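Long-range contact in ABC transporter periplasmic peptide-binding protein (Pseudoalteromonas, PDB 4QFL), which binds dipeptides in the periplasm, here Ala-Phe, and probably delivers them to an ABC transporter for uptake: residues 287-292 with 382-387. Numbering follows the deposited sequence.
With PHE (phenylalanine), chain D.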
loop_
_atom_site.group_PDB
_atom_site.type_symbol
_atom_site.label_atom_id
_atom_site.label_comp_id
_atom_site.label_asym_id
_atom_site.label_seq_id
_atom_site.Cartn_x
_atom_site.Cartn_y
_atom_site.Cartn_z
ATOM N N GLU A 287 -7.420 -14.626 -5.382
ATOM C CA GLU A 287 -6.079 -14.731 -5.939
ATOM C C GLU A 287 -4.996 -14.686 -4.871
ATOM O O GLU A 287 -5.175 -14.069 -3.817
ATOM C CB GLU A 287 -5.840 -13.608 -6.937
ATOM C CG GLU A 287 -6.976 -13.400 -7.904
ATOM C CD GLU A 287 -6.697 -12.285 -8.912
ATOM O OE1 GLU A 287 -7.550 -12.079 -9.807
ATOM O OE2 GLU A 287 -5.632 -11.617 -8.819
ATOM N N THR A 288 -3.871 -15.346 -5.152
ATOM C CA THR A 288 -2.716 -15.257 -4.279
ATOM C C THR A 288 -2.125 -13.853 -4.371
ATOM O O THR A 288 -2.234 -13.191 -5.410
ATOM C CB THR A 288 -1.641 -16.283 -4.651
ATOM O OG1 THR A 288 -0.543 -16.143 -3.747
ATOM C CG2 THR A 288 -1.135 -16.043 -6.053
ATOM N N ASN A 289 -1.499 -13.394 -3.293
ATOM C CA ASN A 289 -1.055 -12.006 -3.231
ATOM C C ASN A 289 0.038 -11.815 -2.186
ATOM O O ASN A 289 0.023 -12.445 -1.132
ATOM C CB ASN A 289 -2.265 -11.097 -2.967
ATOM C CG ASN A 289 -1.880 -9.650 -2.751
ATOM O OD1 ASN A 289 -1.503 -9.263 -1.644
ATOM N ND2 ASN A 289 -2.004 -8.833 -3.795
ATOM N N LEU A 290 1.000 -10.963 -2.505
ATOM C CA LEU A 290 2.093 -10.656 -1.596
ATOM C C LEU A 290 1.613 -9.682 -0.523
ATOM O O LEU A 290 1.408 -8.501 -0.782
ATOM C CB LEU A 290 3.233 -10.022 -2.373
ATOM C CG LEU A 290 3.969 -10.851 -3.417
ATOM C CD1 LEU A 290 4.772 -9.924 -4.306
ATOM C CD2 LEU A 290 4.865 -11.882 -2.729
ATOM N N ASN A 291 1.404 -10.185 0.680
ATOM C CA ASN A 291 0.953 -9.339 1.766
ATOM C C ASN A 291 1.338 -9.949 3.086
ATOM O O ASN A 291 1.658 -11.132 3.159
ATOM C CB ASN A 291 -0.562 -9.125 1.705
ATOM C CG ASN A 291 -1.346 -10.404 1.918
ATOM O OD1 ASN A 291 -1.719 -11.092 0.964
ATOM N ND2 ASN A 291 -1.612 -10.722 3.169
ATOM N N ILE A 292 1.329 -9.129 4.127
ATOM C CA ILE A 292 1.533 -9.618 5.483
ATOM C C ILE A 292 0.635 -8.883 6.453
ATOM O O ILE A 292 0.485 -7.668 6.371
ATOM C CB ILE A 292 2.982 -9.442 5.924
ATOM C CG1 ILE A 292 3.159 -9.934 7.371
ATOM C CG2 ILE A 292 3.416 -8.002 5.730
ATOM C CD1 ILE A 292 3.173 -11.443 7.506
ATOM N N SER A 382 -11.964 -4.301 6.265
ATOM C CA SER A 382 -11.279 -5.500 5.779
ATOM C C SER A 382 -10.110 -5.151 4.847
ATOM O O SER A 382 -10.248 -4.290 3.976
ATOM C CB SER A 382 -12.281 -6.389 5.033
ATOM O OG SER A 382 -11.634 -7.514 4.471
ATOM N N ARG A 383 -8.962 -5.803 5.044
ATOM C CA ARG A 383 -7.810 -5.647 4.150
ATOM C C ARG A 383 -7.397 -7.032 3.695
ATOM O O ARG A 383 -7.760 -8.031 4.322
ATOM C CB ARG A 383 -6.613 -4.996 4.862
ATOM C CG ARG A 383 -6.949 -3.897 5.852
ATOM C CD ARG A 383 -7.649 -2.733 5.187
ATOM N NE ARG A 383 -6.894 -2.176 4.073
ATOM C CZ ARG A 383 -7.429 -1.816 2.904
ATOM N NH1 ARG A 383 -8.730 -1.977 2.672
ATOM N NH2 ARG A 383 -6.659 -1.309 1.952
ATOM N N ILE A 384 -6.630 -7.101 2.618
ATOM C CA ILE A 384 -6.165 -8.386 2.128
ATOM C C ILE A 384 -5.472 -9.165 3.233
ATOM O O ILE A 384 -5.697 -10.362 3.394
ATOM C CB ILE A 384 -5.179 -8.211 0.981
ATOM C CG1 ILE A 384 -5.847 -7.475 -0.176
ATOM C CG2 ILE A 384 -4.657 -9.569 0.515
ATOM C CD1 ILE A 384 -4.875 -7.061 -1.248
ATOM N N TYR A 385 -4.619 -8.488 3.987
ATOM C CA TYR A 385 -3.812 -9.166 4.991
ATOM C C TYR A 385 -4.552 -9.426 6.302
ATOM O O TYR A 385 -4.042 -10.112 7.175
ATOM C CB TYR A 385 -2.526 -8.387 5.244
ATOM C CG TYR A 385 -2.740 -6.910 5.462
ATOM C CD1 TYR A 385 -3.035 -6.415 6.722
ATOM C CD2 TYR A 385 -2.650 -6.014 4.410
ATOM C CE1 TYR A 385 -3.228 -5.066 6.931
ATOM C CE2 TYR A 385 -2.847 -4.662 4.610
ATOM C CZ TYR A 385 -3.131 -4.193 5.873
ATOM O OH TYR A 385 -3.324 -2.852 6.085
ATOM N N ASN A 386 -5.753 -8.881 6.435
ATOM C CA ASN A 386 -6.538 -9.070 7.649
ATOM C C ASN A 386 -8.013 -8.733 7.453
ATOM O O ASN A 386 -8.405 -7.574 7.520
ATOM C CB ASN A 386 -5.956 -8.265 8.814
ATOM C CG ASN A 386 -6.592 -8.629 10.139
ATOM O OD1 ASN A 386 -7.689 -9.176 10.182
ATOM N ND2 ASN A 386 -5.902 -8.328 11.225
ATOM N N PRO A 387 -8.842 -9.837 7.188
ATOM C CA PRO A 387 -10.237 -9.456 6.886
ATOM C C PRO A 387 -11.131 -9.055 8.071
ATOM O O PRO A 387 -12.248 -8.608 7.852
ATOM C CB PRO A 387 -10.805 -10.693 6.187
ATOM C CG PRO A 387 -10.152 -11.827 6.863
ATOM C CD PRO A 387 -8.739 -11.377 7.030
HETATM N N PHE D . -1.204 0.210 2.738
HETATM C CA PHE D . -2.034 -0.251 3.846
HETATM C C PHE D . -3.365 -0.739 3.322
HETATM O O PHE D . -3.941 -1.681 3.856
HETATM C CB PHE D . -2.291 0.889 4.825
HETATM C CG PHE D . -1.098 1.280 5.626
HETATM C CD1 PHE D . -0.331 0.320 6.266
HETATM C CD2 PHE D . -0.745 2.605 5.748
HETATM C CE1 PHE D . 0.758 0.673 7.015
HETATM C CE2 PHE D . 0.344 2.968 6.496
HETATM C CZ PHE D . 1.102 2.003 7.129
HETATM O OXT PHE D . -3.895 -0.191 2.355
#
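Y385 meets the start of strand 291-297 at its CB and the bound dipeptide at its hydroxyl, and so illustrates how a ligand-binding loop can be set against a strand. The loop 382-387 holds a type I beta turn from R383 to N386, closed by N386 N bonding to R383 O at 3.0 Å, within the cleft of a family 5 solute-binding protein. Followed outward, Y385 CB packs 3.3 Å from the carbonyl oxygen I292 O and also touches the amide of N291. Back at the strand, CG2 of I384 packs against that same amide. With chi1 at 48°, Y385 CG lies between the backbone N and the carbonyl carbon, which swings the ring past I292 and on toward the cleft. CG keeps near I292 O, which sits oblique to the ring, with CD1 and CD2 a little farther from that oxygen; CB of R383 lies over one face, offset toward the rim. Farther out, CE2 and CZ each approach the ligand carboxylate, PHE O meeting the ring near its plane.

R383, bent at chi2 and chi3, brings its guanidinium edge to the same carboxylate: NE donates a nearly straight hydrogen bond to PHE O at 3.0 Å (N-H...O 163°) and NH2 another to PHE OXT at 3.0 Å, while NH1 salt-bridges E36. A methionine in its place would probably leave both the ligand carboxylate and E36 without their positive partner. At the tip of Y385, OH donates to PHE O across 2.6 Å.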